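Side-chain contacts in porin B (Pseudomonas putida, PDB 4GEY), which probably forms a beta-barrel channel through the outer membrane that takes up sugars such as glucose: residues T65-D70 and S104-S109; P162-N167 and T405-L410. The protein carries 2 engineered substitutions. One frame throughout, in Å; residues are numbered along the deposited sequence.

Contact 1 (T65-D70 and S104-S109); sequences TARYSD and SNDRIS. With DMU (decyl-beta-D-maltopyranoside), chain N; C8E ((hydroxyethyloxy)tri(ethyloxy)octane), chain H.
R67 and D106 meet at about a right angle, the arginine reaching from strand 66-79 to D106 on the short helix 103-108. NE of R67 donates to OD2 of D106 over 3.1 Å, a salt bridge lying in the guanidinium plane but bent (146° at the hydrogen); the carboxylate is turned 58° from that plane and is met on the anti side of OD2, but from out of its own plane. Bent at chi2, R67 folds its guanidinium back along its strand, where NH1 bonds both OG1 of T65 and O of A66, each at 2.6 Å. Three acceptors thus fix the group's rotation. T65 has OG1 anti to the backbone N (chi1 -176°), which puts CG2 between the backbone N and the carbonyl carbon, over one face of the R107 guanidinium toward its rim, 3.3 Å from NH1. The two guanidinium groups come within 3.8 Å at their NH2 atoms; D63, in a salt bridge with NH1 of R107, probably offsets the like charges. The detergent's maltoside makes a weak hydrogen bond between O61 and OG1 of T65. This polar network joins a barrel strand of the porin to a loop helix after strand 89-100.

Contact 2 (P162-N167 and T405-L410); sequences PCDFQN and TVRPNL. With C8E ((hydroxyethyloxy)tri(ethyloxy)octane), chain D.
The irregular segment 162-167 runs beside strand 405-410 without backbone pairing, the CA atoms of Q166 and N409 being 7.5 Å apart and those of D164 and R407 8.6 Å. D164 and R407 stack: the carboxylate lies over one face of the guanidinium, the planes 29° apart, with CB of D164 above its centre. OD1 of D164 stands 3.6 Å from NH1 of R407 but well out of the guanidinium plane, a salt bridge of charges alone; NH1 instead bonds Q433. CG2 of T405 covers the opposite face, and CD of R407 packs 3.2 Å from O of D164. Two residues further along the strand, N409 crosses Q166 of the loop at about a right angle, their amides turned by 73°. ND2 of N409 donates to OE1 of Q166 over 3.1 Å (157° at the hydrogen), from above the carbonyl plane, and also to O of R407 at 3.3 Å, its CG lying between backbone N and carbonyl carbon. NE2 of Q166 bonds O of V52 and of V119, engaging both ends of this buried amide. E393 of strand 388-399 and K431 of strand 425-435 bond the loop's backbone, which follows strand 145-149.

In the fold
Contacts 1 and 2 are separate, their centres 16 Å and their nearest atoms about 7 Å apart, and both segments of contact 1 precede those of contact 2 in the chain. Strand 42-57 links them: it pairs with strand 66-79 of contact 1 on one side and, on the other, with strand 425-435, the neighbour of strand 404-414 in contact 2. V119 is a second tie, its N bonding S104 and its O Q166, just before the glucose-pocket residues E121 to R125. Neither contact touches the sugar: the side chain of R67 is about 13 Å from the bound glucose and that of Q166 about 10 Å. W123 of the pocket nevertheless touches S69 and N105, and Q166 pairs through its backbone with E121.

Contact 1 (T65-D70 and S104-S109)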
loop_
_atom_site.group_PDB
_atom_site.type_symbol
_atom_site.label_atom_id
_atom_site.label_comp_id
_atom_site.label_asym_id
_atom_site.label_seq_id
_atom_site.Cartn_x
_atom_site.Cartn_y
_atom_site.Cartn_z
ATOM N N THR A 65 13.422 -21.905 0.023
ATOM C CA THR A 65 12.874 -21.882 1.370
ATOM C C THR A 65 11.472 -21.284 1.310
ATOM O O THR A 65 10.903 -21.125 0.231
ATOM C CB THR A 65 13.765 -21.059 2.327
ATOM O OG1 THR A 65 13.253 -21.125 3.663
ATOM C CG2 THR A 65 13.798 -19.626 1.903
ATOM N N ALA A 66 10.902 -20.959 2.462
ATOM C CA ALA A 66 9.590 -20.336 2.463
ATOM C C ALA A 66 9.423 -19.378 3.637
ATOM O O ALA A 66 9.966 -19.592 4.724
ATOM C CB ALA A 66 8.486 -21.389 2.453
ATOM N N ARG A 67 8.685 -18.302 3.411
ATOM C CA ARG A 67 8.506 -17.340 4.473
ATOM C C ARG A 67 7.045 -17.067 4.690
ATOM O O ARG A 67 6.233 -17.230 3.783
ATOM C CB ARG A 67 9.303 -16.068 4.196
ATOM C CG ARG A 67 10.806 -16.309 4.188
ATOM C CD ARG A 67 11.300 -16.599 5.585
ATOM N NE ARG A 67 12.734 -16.868 5.633
ATOM C CZ ARG A 67 13.272 -18.063 5.421
ATOM N NH1 ARG A 67 12.491 -19.096 5.137
ATOM N NH2 ARG A 67 14.585 -18.224 5.484
ATOM N N TYR A 68 6.708 -16.698 5.916
ATOM C CA TYR A 68 5.326 -16.455 6.259
ATOM C C TYR A 68 5.204 -15.188 7.071
ATOM O O TYR A 68 5.999 -14.925 7.967
ATOM C CB TYR A 68 4.747 -17.622 7.044
ATOM C CG TYR A 68 3.315 -17.408 7.467
ATOM C CD1 TYR A 68 2.272 -17.591 6.572
ATOM C CD2 TYR A 68 3.005 -17.022 8.764
ATOM C CE1 TYR A 68 0.964 -17.397 6.957
ATOM C CE2 TYR A 68 1.706 -16.832 9.163
ATOM C CZ TYR A 68 0.693 -17.028 8.256
ATOM O OH TYR A 68 -0.595 -16.836 8.651
ATOM N N SER A 69 4.181 -14.415 6.754
ATOM C CA SER A 69 3.981 -13.133 7.382
ATOM C C SER A 69 2.486 -12.992 7.542
ATOM O O SER A 69 1.732 -13.478 6.702
ATOM C CB SER A 69 4.506 -12.056 6.445
ATOM O OG SER A 69 5.066 -10.995 7.170
ATOM N N ASP A 70 2.037 -12.349 8.612
ATOM C CA ASP A 70 0.601 -12.148 8.790
ATOM C C ASP A 70 0.214 -10.868 9.540
ATOM O O ASP A 70 1.074 -10.091 9.971
ATOM C CB ASP A 70 -0.072 -13.386 9.410
ATOM C CG ASP A 70 0.332 -13.638 10.866
ATOM O OD1 ASP A 70 1.060 -12.820 11.468
ATOM O OD2 ASP A 70 -0.099 -14.680 11.420
ATOM N N SER A 104 11.288 -11.533 0.116
ATOM C CA SER A 104 11.980 -10.472 -0.602
ATOM C C SER A 104 13.327 -10.109 0.037
ATOM O O SER A 104 14.326 -9.892 -0.657
ATOM C CB SER A 104 11.099 -9.219 -0.715
ATOM O OG SER A 104 10.142 -9.344 -1.749
ATOM N N ASN A 105 13.360 -10.051 1.360
ATOM C CA ASN A 105 14.620 -9.801 2.035
ATOM C C ASN A 105 15.503 -11.035 2.087
ATOM O O ASN A 105 16.696 -10.975 1.789
ATOM C CB ASN A 105 14.354 -9.293 3.440
ATOM C CG ASN A 105 13.645 -7.971 3.436
ATOM O OD1 ASN A 105 13.912 -7.114 2.588
ATOM N ND2 ASN A 105 12.720 -7.795 4.366
ATOM N N ASP A 106 14.900 -12.166 2.442
ATOM C CA ASP A 106 15.660 -13.341 2.822
ATOM C C ASP A 106 16.205 -14.148 1.654
ATOM O O ASP A 106 17.177 -14.869 1.824
ATOM C CB ASP A 106 14.845 -14.214 3.782
ATOM C CG ASP A 106 14.613 -13.541 5.122
ATOM O OD1 ASP A 106 15.417 -12.650 5.469
ATOM O OD2 ASP A 106 13.637 -13.893 5.828
ATOM N N ARG A 107 15.600 -14.026 0.469
ATOM C CA ARG A 107 16.107 -14.741 -0.725
ATOM C C ARG A 107 16.240 -13.897 -2.021
ATOM O O ARG A 107 17.233 -14.009 -2.729
ATOM C CB ARG A 107 15.258 -15.981 -1.032
ATOM C CG ARG A 107 15.317 -17.083 0.002
ATOM C CD ARG A 107 16.670 -17.812 0.054
ATOM N NE ARG A 107 17.134 -17.873 1.433
ATOM C CZ ARG A 107 17.301 -18.991 2.116
ATOM N NH1 ARG A 107 17.079 -20.156 1.535
ATOM N NH2 ARG A 107 17.712 -18.944 3.376
ATOM N N ILE A 108 15.243 -13.079 -2.339
ATOM C CA ILE A 108 15.204 -12.406 -3.638
ATOM C C ILE A 108 16.218 -11.272 -3.809
ATOM O O ILE A 108 16.911 -11.198 -4.826
ATOM C CB ILE A 108 13.793 -11.862 -3.949
ATOM C CG1 ILE A 108 12.867 -12.992 -4.394
ATOM C CG2 ILE A 108 13.833 -10.813 -5.041
ATOM C CD1 ILE A 108 12.075 -13.553 -3.279
ATOM N N SER A 109 16.307 -10.398 -2.810
ATOM C CA SER A 109 17.095 -9.164 -2.911
ATOM C C SER A 109 18.608 -9.321 -2.890
ATOM O O SER A 109 19.164 -10.174 -2.215
ATOM C CB SER A 109 16.715 -8.200 -1.790
ATOM O OG SER A 109 15.441 -7.634 -2.023
HETATM C C1 DMU N . 8.617 -21.567 9.051
HETATM C C2 DMU N . 9.987 -21.438 9.482
HETATM C C3 DMU N . 11.020 -22.140 8.684
HETATM C C4 DMU N . 10.798 -22.107 7.149
HETATM O O5 DMU N . 9.295 -22.113 6.813
HETATM C C6 DMU N . 8.409 -21.337 7.640
HETATM O O7 DMU N . 12.332 -21.587 8.960
HETATM O O16 DMU N . 7.077 -21.694 7.269
HETATM C C18 DMU N . 6.337 -20.901 6.358
HETATM C C19 DMU N . 5.013 -21.524 5.858
HETATM C C22 DMU N . 3.911 -21.818 6.923
HETATM C C25 DMU N . 2.530 -22.186 6.389
HETATM C C28 DMU N . 1.403 -21.174 6.452
HETATM C C31 DMU N . 0.137 -21.463 5.668
HETATM O O49 DMU N . 7.753 -20.615 9.799
HETATM O O55 DMU N . 10.092 -21.808 10.902
HETATM C C57 DMU N . 11.349 -23.182 6.538
HETATM O O61 DMU N . 11.201 -23.288 5.162
HETATM C C5 DMU N . 14.574 -21.645 9.625
HETATM C C7 DMU N . 15.145 -21.202 8.392
HETATM C C8 DMU N . 15.567 -22.291 7.473
HETATM C C9 DMU N . 14.697 -23.606 7.468
HETATM O O1 DMU N . 13.586 -23.580 8.555
HETATM C C10 DMU N . 13.357 -22.428 9.431
HETATM O O2 DMU N . 15.679 -21.800 6.161
HETATM O O3 DMU N . 14.302 -20.505 10.523
HETATM O O4 DMU N . 16.286 -20.367 8.734
HETATM C C11 DMU N . 15.449 -24.687 7.622
HETATM O O6 DMU N . 16.390 -24.952 6.645
HETATM C C1 C8E H . 6.191 -19.634 12.457
HETATM C C2 C8E H . 5.092 -20.351 11.692
HETATM C C3 C8E H . 3.778 -19.578 11.833
HETATM C C4 C8E H . 2.756 -20.022 10.787
HETATM C C5 C8E H . 1.491 -20.604 11.415
HETATM C C6 C8E H . 0.242 -20.112 10.680
HETATM C C7 C8E H . -0.265 -21.132 9.669
HETATM C C8 C8E H . -1.346 -20.555 8.758
HETATM O O9 C8E H . -2.639 -20.936 9.177
HETATM C C10 C8E H . -3.614 -19.991 8.790
#

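Contact 2 (P162-N167 and T405-L410)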
loop_
_atom_site.group_PDB
_atom_site.type_symbol
_atom_site.label_atom_id
_atom_site.label_comp_id
_atom_site.label_asym_id
_atom_site.label_seq_id
_atom_site.Cartn_x
_atom_site.Cartn_y
_atom_site.Cartn_z
ATOM N N PRO A 162 -7.276 -1.163 -3.710
ATOM C CA PRO A 162 -7.543 -2.361 -2.889
ATOM C C PRO A 162 -6.297 -3.198 -2.625
ATOM O O PRO A 162 -5.192 -2.879 -3.075
ATOM C CB PRO A 162 -8.532 -3.170 -3.740
ATOM C CG PRO A 162 -9.156 -2.187 -4.665
ATOM C CD PRO A 162 -8.066 -1.160 -4.955
ATOM N N CYS A 163 -6.475 -4.293 -1.906
ATOM C CA CYS A 163 -5.336 -5.111 -1.523
ATOM C C CYS A 163 -5.666 -6.593 -1.601
ATOM O O CYS A 163 -5.625 -7.309 -0.595
ATOM C CB CYS A 163 -4.867 -4.758 -0.115
ATOM S SG CYS A 163 -3.253 -5.444 0.276
ATOM N N ASP A 164 -5.987 -7.047 -2.805
ATOM C CA ASP A 164 -6.265 -8.456 -3.012
ATOM C C ASP A 164 -5.020 -9.211 -3.482
ATOM O O ASP A 164 -4.828 -10.377 -3.110
ATOM C CB ASP A 164 -7.443 -8.652 -3.961
ATOM C CG ASP A 164 -8.774 -8.347 -3.298
ATOM O OD1 ASP A 164 -8.868 -8.518 -2.059
ATOM O OD2 ASP A 164 -9.722 -7.934 -4.010
ATOM N N PHE A 165 -4.176 -8.547 -4.281
ATOM C CA PHE A 165 -2.923 -9.142 -4.751
ATOM C C PHE A 165 -1.991 -9.374 -3.553
ATOM O O PHE A 165 -2.184 -8.791 -2.498
ATOM C CB PHE A 165 -2.234 -8.249 -5.792
ATOM C CG PHE A 165 -2.883 -8.272 -7.154
ATOM C CD1 PHE A 165 -3.951 -7.428 -7.451
ATOM C CD2 PHE A 165 -2.407 -9.122 -8.151
ATOM C CE1 PHE A 165 -4.548 -7.446 -8.704
ATOM C CE2 PHE A 165 -3.003 -9.151 -9.414
ATOM C CZ PHE A 165 -4.069 -8.313 -9.691
ATOM N N GLN A 166 -0.997 -10.240 -3.699
ATOM C CA GLN A 166 -0.050 -10.444 -2.619
ATOM C C GLN A 166 1.137 -9.495 -2.774
ATOM O O GLN A 166 1.724 -9.030 -1.787
ATOM C CB GLN A 166 0.431 -11.893 -2.579
ATOM C CG GLN A 166 1.355 -12.188 -1.399
ATOM C CD GLN A 166 1.450 -13.665 -1.077
ATOM O OE1 GLN A 166 0.437 -14.364 -0.984
ATOM N NE2 GLN A 166 2.672 -14.153 -0.916
ATOM N N ASN A 167 1.485 -9.222 -4.027
ATOM C CA ASN A 167 2.611 -8.368 -4.345
ATOM C C ASN A 167 2.301 -6.888 -4.064
ATOM O O ASN A 167 1.270 -6.373 -4.484
ATOM C CB ASN A 167 2.982 -8.564 -5.804
ATOM C CG ASN A 167 4.301 -7.930 -6.159
ATOM O OD1 ASN A 167 4.414 -6.708 -6.270
ATOM N ND2 ASN A 167 5.307 -8.760 -6.363
ATOM N N THR A 405 -11.495 -16.114 2.312
ATOM C CA THR A 405 -11.028 -16.175 0.933
ATOM C C THR A 405 -9.581 -16.664 0.918
ATOM O O THR A 405 -8.751 -16.230 1.713
ATOM C CB THR A 405 -11.111 -14.793 0.210
ATOM O OG1 THR A 405 -12.436 -14.262 0.324
ATOM C CG2 THR A 405 -10.750 -14.933 -1.274
ATOM N N VAL A 406 -9.285 -17.557 -0.009
ATOM C CA VAL A 406 -7.974 -18.168 -0.105
ATOM C C VAL A 406 -7.490 -17.926 -1.518
ATOM O O VAL A 406 -8.141 -18.374 -2.475
ATOM C CB VAL A 406 -8.094 -19.702 0.181
ATOM C CG1 VAL A 406 -6.878 -20.454 -0.289
ATOM C CG2 VAL A 406 -8.341 -19.943 1.660
ATOM N N ARG A 407 -6.390 -17.189 -1.685
ATOM C CA ARG A 407 -5.874 -17.009 -3.053
ATOM C C ARG A 407 -4.427 -17.365 -3.298
ATOM O O ARG A 407 -3.524 -16.611 -2.961
ATOM C CB ARG A 407 -6.214 -15.640 -3.681
ATOM C CG ARG A 407 -6.104 -14.457 -2.804
ATOM C CD ARG A 407 -6.259 -13.194 -3.624
ATOM N NE ARG A 407 -7.654 -12.858 -3.884
ATOM C CZ ARG A 407 -8.449 -12.261 -3.001
ATOM N NH1 ARG A 407 -7.982 -11.948 -1.800
ATOM N NH2 ARG A 407 -9.707 -11.980 -3.309
ATOM N N PRO A 408 -4.209 -18.544 -3.891
ATOM C CA PRO A 408 -2.889 -18.882 -4.423
ATOM C C PRO A 408 -2.513 -17.904 -5.521
ATOM O O PRO A 408 -3.379 -17.411 -6.263
ATOM C CB PRO A 408 -3.096 -20.283 -5.014
ATOM C CG PRO A 408 -4.589 -20.452 -5.135
ATOM C CD PRO A 408 -5.158 -19.663 -4.006
ATOM N N ASN A 409 -1.224 -17.621 -5.622
ATOM C CA ASN A 409 -0.737 -16.729 -6.655
ATOM C C ASN A 409 0.651 -17.101 -7.137
ATOM O O ASN A 409 1.385 -17.843 -6.475
ATOM C CB ASN A 409 -0.764 -15.284 -6.168
ATOM C CG ASN A 409 0.025 -15.086 -4.894
ATOM O OD1 ASN A 409 1.165 -14.619 -4.921
ATOM N ND2 ASN A 409 -0.581 -15.435 -3.764
ATOM N N LEU A 410 0.994 -16.577 -8.306
ATOM C CA LEU A 410 2.300 -16.766 -8.907
ATOM C C LEU A 410 2.865 -15.385 -9.166
ATOM O O LEU A 410 2.223 -14.557 -9.808
ATOM C CB LEU A 410 2.161 -17.507 -10.233
ATOM C CG LEU A 410 2.718 -18.914 -10.411
ATOM C CD1 LEU A 410 1.632 -19.828 -10.933
ATOM C CD2 LEU A 410 3.858 -18.879 -11.399
HETATM C C1 C8E D . 0.243 -21.643 -4.347
HETATM C C2 C8E D . 1.173 -21.495 -5.549
HETATM C C3 C8E D . 0.525 -22.063 -6.808
HETATM C C4 C8E D . 0.402 -20.971 -7.867
HETATM C C5 C8E D . -1.038 -20.474 -8.038
HETATM C C6 C8E D . -1.512 -20.495 -9.494
HETATM C C7 C8E D . -2.482 -19.356 -9.803
HETATM C C8 C8E D . -2.595 -19.136 -11.308
HETATM O O9 C8E D . -3.750 -19.747 -11.868
HETATM C C10 C8E D . -4.647 -18.845 -12.501
HETATM C C11 C8E D . -5.357 -19.495 -13.699
HETATM O O12 C8E D . -6.039 -20.698 -13.370
HETATM C C13 C8E D . -7.253 -20.861 -14.101
HETATM C C14 C8E D . -8.256 -21.778 -13.381
HETATM O O15 C8E D . -9.122 -22.430 -14.299
HETATM C C16 C8E D . -10.500 -22.247 -14.016
HETATM C C17 C8E D . -11.218 -23.566 -13.713
HETATM O O18 C8E D . -12.592 -23.335 -13.426
HETATM C C19 C8E D . -13.508 -23.921 -14.336
HETATM C C20 C8E D . -14.813 -24.211 -13.599
HETATM O O21 C8E D . -15.410 -25.413 -14.036
#